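Local coordinates for protein succinate-semialdehyde dehydrogenase (NAD(P)(+)) (Marinobacter aquaeolei, PDB 3RH9) that probably oxidises succinate semialdehyde to succinate with NAD(P)+ as coenzyme, as a member of the aldehyde dehydrogenase family, at residues A[46-49]-A[50-54]; A[67-70]-A[71-74]; A[92-95]-A[96-100]; A[133-137]-A[138-142]; A[377-380]-A[381-384]. All blocks are in the same frame, centred on the assembly; numbering follows the deposited sequence.

Contact 1 of 5, residues A[46-49]-A[50-54]; sequences MPEE and DVVAA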
# COMPACT_ATOMS: atom_id res chain seq x y z
N MSE A 46 -13.45 6.20 26.86
CA MSE A 46 -14.38 6.84 25.93
C MSE A 46 -15.19 5.85 25.10
O MSE A 46 -14.68 4.83 24.65
CB MSE A 46 -13.65 7.85 25.04
CG MSE A 46 -12.90 8.89 25.85
SE MSE A 46 -11.55 9.95 24.88
CE MSE A 46 -10.13 9.74 26.21
N PRO A 47 -16.47 6.17 24.91
CA PRO A 47 -17.46 5.35 24.21
C PRO A 47 -17.39 5.52 22.70
O PRO A 47 -16.64 6.35 22.18
CB PRO A 47 -18.80 5.92 24.69
CG PRO A 47 -18.46 6.99 25.70
CD PRO A 47 -17.06 7.40 25.45
N GLU A 48 -18.18 4.73 22.00
CA GLU A 48 -18.36 4.87 20.56
C GLU A 48 -18.58 6.34 20.14
O GLU A 48 -17.74 6.92 19.47
CB GLU A 48 -19.49 3.94 20.09
CG GLU A 48 -20.28 4.39 18.89
CD GLU A 48 -20.92 3.21 18.16
OE1 GLU A 48 -21.07 2.12 18.78
OE2 GLU A 48 -21.26 3.35 16.96
N GLU A 49 -19.69 6.94 20.56
CA GLU A 49 -20.04 8.32 20.17
C GLU A 49 -18.91 9.36 20.26
O GLU A 49 -18.85 10.28 19.44
CB GLU A 49 -21.28 8.81 20.93
CG GLU A 49 -21.48 8.18 22.29
CD GLU A 49 -22.00 6.73 22.20
OE1 GLU A 49 -22.65 6.40 21.17
OE2 GLU A 49 -21.76 5.94 23.15
N ASP A 50 -18.03 9.22 21.25
CA ASP A 50 -16.85 10.09 21.33
C ASP A 50 -15.92 9.88 20.15
O ASP A 50 -15.35 10.85 19.60
CB ASP A 50 -16.06 9.83 22.61
CG ASP A 50 -16.59 10.59 23.81
OD1 ASP A 50 -17.65 11.22 23.70
OD2 ASP A 50 -15.92 10.55 24.87
N VAL A 51 -15.73 8.62 19.77
CA VAL A 51 -14.85 8.30 18.65
C VAL A 51 -15.47 8.78 17.33
O VAL A 51 -14.77 9.26 16.46
CB VAL A 51 -14.51 6.79 18.59
CG1 VAL A 51 -13.49 6.53 17.54
CG2 VAL A 51 -13.96 6.33 19.91
N VAL A 52 -16.80 8.69 17.21
CA VAL A 52 -17.50 9.21 16.05
C VAL A 52 -17.44 10.75 16.00
O VAL A 52 -17.34 11.34 14.91
CB VAL A 52 -18.97 8.75 16.02
CG1 VAL A 52 -19.70 9.36 14.84
CG2 VAL A 52 -19.04 7.23 15.96
N ALA A 53 -17.51 11.39 17.16
CA ALA A 53 -17.34 12.84 17.24
C ALA A 53 -15.95 13.24 16.76
O ALA A 53 -15.79 14.18 15.97
CB ALA A 53 -17.56 13.34 18.66
N ALA A 54 -14.94 12.53 17.25
CA ALA A 54 -13.56 12.73 16.81
C ALA A 54 -13.48 12.81 15.29
O ALA A 54 -12.84 13.71 14.74
CB ALA A 54 -12.67 11.61 17.32
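Asp50 folds its side chain back over Pro47 and Met46, the two residues that lead into the helix 48-61. Its CB starts beside the carbonyl of Pro47, 3.6 Å from Pro47 O. With CG beside the backbone N of its own residue (chi1 -85°), the carboxylate is carried back to the start of the helix, and CG comes to rest 3.6 Å from Pro47 CD. Asp50 OD2 reaches furthest back. It lies 3.4 Å from Pro47 CD and 3.5 Å from Met46 CB, where the aspartate crosses the selenomethionine side chain at about a right angle. The other oxygen, OD1, takes a hydrogen bond from Ser23, so the buried carboxylate is tied to a neighbouring loop.

Proline suits the N-cap position, where a backbone N-H would have no acceptor a turn earlier in the helix, while its carbonyl accepts weak bonds from the first turn. Regular helical bonding starts one residue later, from Val52 N to Glu48 O (3.0 Å, N-H...O 158°), followed by Ala53 N to Glu49 O at 2.9 Å. Val51 turns its branches to the helix 214-223, and the two glutamates face solvent. Three acids in the first turn, near the positive end of the helix dipole, are likely to be stabilising: this is an acidic helix N-terminus with proline at the N-cap position.

Contact 2 of 5, residues A[67-70]-A[71-74]; sequences PWPI and ETRR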
# COMPACT_ATOMS: atom_id res chain seq x y z
N PRO A 67 -7.66 24.11 0.29
CA PRO A 67 -6.65 23.51 1.19
C PRO A 67 -5.93 24.53 2.08
O PRO A 67 -5.83 25.71 1.74
CB PRO A 67 -5.67 22.86 0.21
CG PRO A 67 -5.92 23.59 -1.10
CD PRO A 67 -7.38 23.78 -1.12
N TRP A 68 -5.45 24.07 3.23
CA TRP A 68 -4.58 24.86 4.10
C TRP A 68 -3.27 25.08 3.38
O TRP A 68 -2.63 24.12 2.99
CB TRP A 68 -4.32 24.12 5.42
CG TRP A 68 -5.56 23.85 6.21
CD1 TRP A 68 -6.30 22.70 6.22
CD2 TRP A 68 -6.23 24.77 7.08
NE1 TRP A 68 -7.39 22.85 7.05
CE2 TRP A 68 -7.37 24.11 7.58
CE3 TRP A 68 -5.98 26.09 7.47
CZ2 TRP A 68 -8.25 24.72 8.47
CZ3 TRP A 68 -6.85 26.70 8.35
CH2 TRP A 68 -7.97 26.01 8.85
N PRO A 69 -2.85 26.34 3.22
CA PRO A 69 -1.71 26.62 2.35
C PRO A 69 -0.44 25.96 2.88
O PRO A 69 -0.28 25.86 4.10
CB PRO A 69 -1.57 28.15 2.42
CG PRO A 69 -2.85 28.64 3.05
CD PRO A 69 -3.31 27.54 3.95
N ILE A 70 0.44 25.53 1.97
CA ILE A 70 1.64 24.78 2.36
C ILE A 70 2.51 25.46 3.42
O ILE A 70 3.16 24.78 4.21
CB ILE A 70 2.51 24.43 1.14
CG1 ILE A 70 3.62 23.46 1.54
CG2 ILE A 70 3.13 25.68 0.56
CD1 ILE A 70 4.10 22.59 0.40
N GLU A 71 2.51 26.79 3.45
CA GLU A 71 3.24 27.54 4.49
C GLU A 71 2.55 27.48 5.84
O GLU A 71 3.21 27.50 6.88
CB GLU A 71 3.45 29.01 4.09
CG GLU A 71 4.47 29.18 2.99
CD GLU A 71 5.76 28.42 3.25
OE1 GLU A 71 6.29 28.52 4.38
OE2 GLU A 71 6.24 27.72 2.33
N THR A 72 1.22 27.42 5.82
CA THR A 72 0.49 27.26 7.06
C THR A 72 0.86 25.92 7.69
O THR A 72 1.23 25.86 8.86
CB THR A 72 -1.03 27.35 6.87
OG1 THR A 72 -1.39 28.70 6.56
CG2 THR A 72 -1.74 26.96 8.14
N ARG A 73 0.75 24.84 6.91
CA ARG A 73 1.08 23.51 7.39
C ARG A 73 2.53 23.43 7.86
O ARG A 73 2.84 22.81 8.88
CB ARG A 73 0.86 22.48 6.29
CG ARG A 73 -0.59 22.10 6.04
CD ARG A 73 -0.67 21.09 4.91
NE ARG A 73 -0.86 21.81 3.65
CZ ARG A 73 -0.45 21.39 2.46
NH1 ARG A 73 0.20 20.24 2.30
NH2 ARG A 73 -0.71 22.16 1.40
N ARG A 74 3.41 24.09 7.12
CA ARG A 74 4.83 24.17 7.47
C ARG A 74 5.05 24.77 8.86
O ARG A 74 5.89 24.30 9.62
CB ARG A 74 5.55 24.98 6.39
CG ARG A 74 6.97 25.37 6.67
CD ARG A 74 7.54 25.97 5.40
NE ARG A 74 8.39 25.00 4.75
CZ ARG A 74 8.48 24.81 3.44
NH1 ARG A 74 7.75 25.53 2.59
NH2 ARG A 74 9.29 23.87 2.98
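Arg73 turns its guanidinium edge-on to the carbonyl of Trp68, so that one backbone oxygen lies in the plane of the flat group. NE and NH2 both grip it, side-on: Arg73 NE stands 3.0 Å from Trp68 O, and Arg73 NH2, which comes in nearly along the C=O axis, 3.2 Å from the same atom. The chain gets there by a bend at chi3 (-92°), after CG and CD have run back past the start of the helix. One face of the guanidinium lies against Ile70 CA, 4.0 Å from Arg73 CZ, and the remaining nitrogen, NH1, is bound to Ala173 O. Two carbonyls from separate parts of the chain are thus joined by one arginine, the residue whose several N-H groups in one plane suit such bridging. Replacing it by an alanine would probably leave the carbonyls of Trp68 and Ala173 without these donors and free the loop before the helix to shift.

In the same turn, Thr72 crosses the Pro69 ring at a slant, with Thr72 OG1 3.4 Å from Pro69 CD. Its methyl CG2 sits at the limit of contact with the indole of Trp68, which packs edge-to-face with Trp76 and donates through NE1 to Ala61 O. Farther along, Arg74 NH1 and Glu71 OE2 form a salt bridge of 2.7 Å, while Arg74 NH2 binds Ala121 O. The backbone bond from Arg73 N to Pro69 O (3.2 Å) opens helix 70-86: a helix N-terminus with proline at the N-cap position, its lead-in loop held by a first-turn arginine.

Contact 3 of 5, residues A[92-95]-A[96-100]; sequences GRIL and CMEHG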
# COMPACT_ATOMS: atom_id res chain seq x y z
N GLY A 92 9.39 13.51 28.86
CA GLY A 92 10.30 12.47 29.29
C GLY A 92 9.95 11.91 30.67
O GLY A 92 10.11 10.72 30.91
N ARG A 93 9.48 12.77 31.57
CA ARG A 93 9.13 12.31 32.92
C ARG A 93 7.93 11.39 32.87
O ARG A 93 7.98 10.25 33.33
CB ARG A 93 8.84 13.48 33.86
CG ARG A 93 8.91 13.10 35.33
CD ARG A 93 8.63 14.27 36.25
NE ARG A 93 7.28 14.81 36.05
CZ ARG A 93 6.27 14.64 36.90
NH1 ARG A 93 6.44 13.95 38.01
NH2 ARG A 93 5.08 15.17 36.62
N ILE A 94 6.84 11.91 32.31
CA ILE A 94 5.62 11.14 32.15
C ILE A 94 5.85 9.86 31.34
O ILE A 94 5.24 8.82 31.61
CB ILE A 94 4.53 12.00 31.47
CG1 ILE A 94 4.21 13.21 32.35
CG2 ILE A 94 3.28 11.18 31.22
CD1 ILE A 94 3.69 14.40 31.58
N LEU A 95 6.74 9.92 30.37
CA LEU A 95 7.02 8.75 29.56
C LEU A 95 7.66 7.70 30.46
O LEU A 95 7.23 6.54 30.51
CB LEU A 95 7.97 9.13 28.43
CG LEU A 95 7.94 8.19 27.22
CD1 LEU A 95 8.36 8.92 25.96
CD2 LEU A 95 8.82 6.96 27.46
N CYS A 96 8.68 8.13 31.18
CA CYS A 96 9.42 7.26 32.06
C CYS A 96 8.50 6.50 33.02
O CYS A 96 8.62 5.28 33.20
CB CYS A 96 10.41 8.08 32.88
SG CYS A 96 11.31 7.13 34.08
N MSE A 97 7.58 7.23 33.63
CA MSE A 97 6.79 6.63 34.69
C MSE A 97 5.78 5.62 34.21
O MSE A 97 5.48 4.66 34.92
CB MSE A 97 6.12 7.70 35.54
CG MSE A 97 7.08 8.33 36.53
SE MSE A 97 6.44 10.03 37.23
CE MSE A 97 7.91 10.42 38.49
N GLU A 98 5.24 5.82 33.01
CA GLU A 98 4.20 4.92 32.51
C GLU A 98 4.76 3.75 31.70
O GLU A 98 4.17 2.67 31.67
CB GLU A 98 3.13 5.69 31.73
CG GLU A 98 3.62 6.27 30.43
CD GLU A 98 2.53 7.02 29.68
OE1 GLU A 98 1.35 6.96 30.11
OE2 GLU A 98 2.84 7.68 28.66
N HIS A 99 5.90 3.97 31.06
CA HIS A 99 6.57 2.94 30.27
C HIS A 99 7.58 2.13 31.09
O HIS A 99 7.58 0.92 31.03
CB HIS A 99 7.27 3.58 29.08
CG HIS A 99 8.00 2.61 28.20
ND1 HIS A 99 9.35 2.36 28.33
CD2 HIS A 99 7.58 1.87 27.16
CE1 HIS A 99 9.73 1.49 27.42
NE2 HIS A 99 8.67 1.18 26.68
N GLY A 100 8.43 2.82 31.84
CA GLY A 100 9.44 2.15 32.64
C GLY A 100 10.83 2.57 32.19
O GLY A 100 11.77 2.59 32.97
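The last turns of the helix 88-99 bring Arg93 against Met97, Leu95 against His99 and Ile94 against Glu98, up to the glycine that ends it. Arg93 and Met97 cross one turn apart: Arg93 NH1 is 3.9 Å from the terminal methyl CE of the selenomethionine Met97, whose extended chain brings SE and CE to that nitrogen. The charge of Arg93 is met elsewhere, by a salt bridge to Glu90 and a hydrogen bond to Glu5 O, so the methyl adds only packing.

Leu95 and His99 lie side by side and point the same way, with Leu95 CD2 4.1 Å from His99 CB. The backbone bond from His99 N to Leu95 O (2.9 Å, N-H...O 158°) holds the pitch, as does that from Met97 N to Arg93 O at 3.1 Å. The helix stops at a residue of positive phi: Gly100 (phi 118°) can turn this way because it has no side chain; a CB there would be jammed against the carbonyl oxygen of the residue before, while Gly100 N still bonds to Cys96 O at 2.8 Å.

Glu98 holds CG between its backbone N and carbonyl carbon (chi1 68°), which sets CG 3.2 Å from Ile94 O and lets the extended chain carry OE2 to Thr189 OG1 and OE1 to Leu188 N at the start of helix 188-197. Ile94 packs on that helix too, and Leu95 on helix 103-123.

Contact 4 of 5, residues A[133-137]-A[138-142]; sequences PEKPK and DCTWT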
# COMPACT_ATOMS: atom_id res chain seq x y z
N PRO A 133 6.41 16.40 -18.45
CA PRO A 133 6.90 17.01 -19.70
C PRO A 133 6.23 16.42 -20.94
O PRO A 133 6.11 17.11 -21.95
CB PRO A 133 8.40 16.67 -19.69
CG PRO A 133 8.70 16.10 -18.31
CD PRO A 133 7.41 15.50 -17.86
N GLU A 134 5.79 15.17 -20.86
CA GLU A 134 5.08 14.53 -21.97
C GLU A 134 3.67 15.12 -22.17
O GLU A 134 3.02 15.54 -21.20
CB GLU A 134 4.99 13.00 -21.76
CG GLU A 134 6.34 12.27 -21.60
CD GLU A 134 6.77 12.06 -20.13
OE1 GLU A 134 6.06 12.48 -19.19
OE2 GLU A 134 7.85 11.46 -19.90
N LYS A 135 3.18 15.16 -23.41
CA LYS A 135 1.80 15.59 -23.65
C LYS A 135 1.01 14.65 -24.55
O LYS A 135 0.54 15.06 -25.61
CB LYS A 135 1.76 17.01 -24.21
CG LYS A 135 2.38 18.03 -23.29
CD LYS A 135 2.01 19.43 -23.70
CE LYS A 135 2.07 20.37 -22.51
NZ LYS A 135 3.39 20.30 -21.85
N PRO A 136 0.84 13.40 -24.12
CA PRO A 136 0.04 12.44 -24.88
C PRO A 136 -1.39 12.92 -25.06
O PRO A 136 -1.90 13.69 -24.24
CB PRO A 136 0.04 11.22 -23.97
CG PRO A 136 0.32 11.78 -22.64
CD PRO A 136 1.36 12.78 -22.90
N LYS A 137 -2.03 12.43 -26.11
CA LYS A 137 -3.43 12.73 -26.37
C LYS A 137 -3.75 14.22 -26.24
O LYS A 137 -4.78 14.60 -25.68
CB LYS A 137 -4.33 11.90 -25.44
CG LYS A 137 -5.08 10.76 -26.13
CD LYS A 137 -4.22 9.51 -26.26
CE LYS A 137 -4.36 8.62 -25.02
NZ LYS A 137 -4.24 9.34 -23.70
N ASP A 138 -2.87 15.07 -26.74
CA ASP A 138 -3.21 16.48 -26.89
C ASP A 138 -3.51 17.22 -25.59
O ASP A 138 -4.04 18.32 -25.63
CB ASP A 138 -4.41 16.63 -27.84
CG ASP A 138 -4.00 16.68 -29.32
OD1 ASP A 138 -3.05 15.95 -29.72
OD2 ASP A 138 -4.64 17.44 -30.09
N CYS A 139 -3.14 16.63 -24.46
CA CYS A 139 -3.41 17.20 -23.13
C CYS A 139 -2.15 17.59 -22.37
O CYS A 139 -1.07 17.06 -22.62
CB CYS A 139 -4.19 16.22 -22.29
SG CYS A 139 -5.75 15.76 -23.02
N THR A 140 -2.31 18.52 -21.43
CA THR A 140 -1.27 18.86 -20.47
C THR A 140 -1.59 18.11 -19.20
O THR A 140 -2.70 18.22 -18.70
CB THR A 140 -1.27 20.37 -20.16
OG1 THR A 140 -0.85 21.10 -21.31
CG2 THR A 140 -0.33 20.69 -19.03
N TRP A 141 -0.64 17.34 -18.67
CA TRP A 141 -0.95 16.42 -17.58
C TRP A 141 -0.40 16.84 -16.23
O TRP A 141 0.80 16.96 -16.04
CB TRP A 141 -0.46 15.01 -17.89
CG TRP A 141 -1.10 14.40 -19.08
CD1 TRP A 141 -0.93 14.77 -20.37
CD2 TRP A 141 -2.00 13.29 -19.09
NE1 TRP A 141 -1.68 13.97 -21.20
CE2 TRP A 141 -2.34 13.04 -20.43
CE3 TRP A 141 -2.54 12.47 -18.10
CZ2 TRP A 141 -3.21 12.02 -20.80
CZ3 TRP A 141 -3.40 11.47 -18.47
CH2 TRP A 141 -3.72 11.25 -19.81
N THR A 142 -1.29 17.04 -15.27
CA THR A 142 -0.82 17.43 -13.96
C THR A 142 -1.14 16.37 -12.91
O THR A 142 -2.23 15.80 -12.89
CB THR A 142 -1.37 18.80 -13.54
OG1 THR A 142 -0.95 19.78 -14.49
CG2 THR A 142 -0.84 19.20 -12.18
O HOH W 1 1.98 17.70 -19.58
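Trp141 sets the pyrrole side of its indole against Pro136, crossing the proline ring obliquely, with Pro136 CG 3.7 Å from Trp141 CE2. The indole nitrogen then does more than pack: Trp141 NE1 donates to Pro136 O at 3.1 Å, almost straight (166°) and with the oxygen in the ring plane. Cys139 N reaches the same oxygen from the opposite face of the carbonyl plane, at 3.2 Å, so Pro136 O is gripped by two donors, which should hold the Pro136-Lys137 peptide in place.

The bond from Cys139 N closes the tight turn of a beta hairpin between strands 130-131 and 140-147. Lys137 and Asp138 both have positive phi, consistent with a type I' turn. Farther from the bend a water bridges the two arms, donating to Glu134 O and accepting from Trp141 N, its oxygen 2.8 Å from Trp141 N. Lys135 lies alongside Thr140, its aliphatic CE 3.2 Å from Thr140 OG1. The bent chain of Lys137 puts NZ at the edge of the indole, 4.1 Å from Trp141 CZ2, and there it bonds to Thr446 of the second subunit, whose Gly447 and Thr449 pack on Trp141 and Pro136.

Contact 5 of 5, residues A[377-380]-A[381-384]; sequences GVDR and EMCC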
# COMPACT_ATOMS: atom_id res chain seq x y z
N GLY A 377 24.55 -20.90 22.43
CA GLY A 377 24.17 -22.23 22.01
C GLY A 377 22.74 -22.34 21.50
O GLY A 377 22.10 -23.38 21.66
N VAL A 378 22.24 -21.27 20.89
CA VAL A 378 20.84 -21.21 20.48
C VAL A 378 20.62 -21.63 19.03
O VAL A 378 21.35 -21.18 18.15
CB VAL A 378 20.31 -19.79 20.65
CG1 VAL A 378 19.03 -19.61 19.85
CG2 VAL A 378 20.10 -19.50 22.12
N ASP A 379 19.61 -22.47 18.79
CA ASP A 379 19.29 -22.90 17.42
C ASP A 379 17.83 -22.68 17.06
O ASP A 379 17.04 -22.25 17.89
CB ASP A 379 19.69 -24.36 17.17
CG ASP A 379 18.89 -25.35 18.01
OD1 ASP A 379 17.95 -25.97 17.46
OD2 ASP A 379 19.20 -25.53 19.20
N ARG A 380 17.46 -22.98 15.82
CA ARG A 380 16.11 -22.72 15.33
C ARG A 380 15.01 -23.44 16.11
O ARG A 380 13.84 -23.13 15.93
CB ARG A 380 15.99 -23.05 13.83
CG ARG A 380 16.26 -24.52 13.48
CD ARG A 380 15.86 -24.82 12.05
NE ARG A 380 14.43 -24.57 11.86
CZ ARG A 380 13.87 -24.17 10.71
NH1 ARG A 380 14.63 -23.98 9.64
NH2 ARG A 380 12.56 -23.95 10.64
N GLU A 381 15.39 -24.37 16.98
CA GLU A 381 14.41 -25.16 17.75
C GLU A 381 13.91 -24.39 18.95
O GLU A 381 13.01 -24.84 19.67
CB GLU A 381 15.02 -26.48 18.27
CG GLU A 381 15.59 -27.45 17.21
CD GLU A 381 14.67 -27.66 16.01
OE1 GLU A 381 13.42 -27.64 16.18
OE2 GLU A 381 15.20 -27.86 14.88
N MSE A 382 14.50 -23.23 19.19
CA MSE A 382 14.21 -22.52 20.42
C MSE A 382 13.25 -21.36 20.22
O MSE A 382 13.34 -20.62 19.24
CB MSE A 382 15.51 -22.07 21.04
CG MSE A 382 16.53 -23.15 20.92
SE MSE A 382 18.04 -22.88 22.07
CE MSE A 382 18.89 -24.62 21.81
N CYS A 383 12.34 -21.23 21.18
CA CYS A 383 11.30 -20.22 21.14
C CYS A 383 11.80 -18.83 20.81
O CYS A 383 11.20 -18.13 19.98
CB CYS A 383 10.60 -20.16 22.49
SG CYS A 383 9.69 -21.63 22.76
N CYS A 384 12.87 -18.42 21.48
CA CYS A 384 13.36 -17.06 21.35
C CYS A 384 13.90 -16.85 19.95
O CYS A 384 14.08 -15.72 19.50
CB CYS A 384 14.43 -16.77 22.41
SG CYS A 384 15.96 -17.73 22.24
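A type I beta turn from Asp379 to Met382 links the strand 373-376 to the short helix 383-386, and the side chains of Val378 and Met382 meet across it. The turn is closed by Met382 N, which donates to Asp379 O at 3.0 Å, from above the carbonyl plane. Asp379 also holds its carboxylate over the bend, with CG between its backbone N and carbonyl carbon (chi1 66°), so that Asp379 OD1 comes 3.1 Å from Glu381 N, as in an Asx turn; this oxygen is crowded in the model and its place is less sure. Shortening Asp379 to an alanine is likely to cost Glu381 N this possible acceptor, leaving the turn with the backbone bond to Asp379 O.

The selenomethionine Met382 runs extended past CG and brings SE to 3.6 Å from Val378 CA and 4.0 Å from Val378 CG2. A long apolar chain suits this task, lying against the residues that lead into the turn. Val378 CG1 also touches Cys384 SG, 4.3 Å away. Val378 and Cys384 both rest on Pro395 in the strand 393-399, while Met382 and Cys383 pack on the helix 335-350, whose Asp347 accepts from Cys383 N.

Overall arrangement
Along the chain the contacts come in series. Contacts 1, 2 and 3 lie on three consecutive helices, 48-61, 70-86 and 88-99: the first two at their N-terminal ends, the third at a C-terminal end, with centres 28 Å apart between contacts 1 and 2 and 33 Å between 2 and 3. Contact 4 is far off at the tip of the three-stranded sheet 130-131, 140-147 and 475-482; its centre is 58 Å from that of contact 5, which lies beside the seven-stranded sheet that holds strand 393-399. All lie away from the predicted active-site Glu256. They fall at helix ends, a turn and a hairpin, and of the five only contact 4 meets the second subunit.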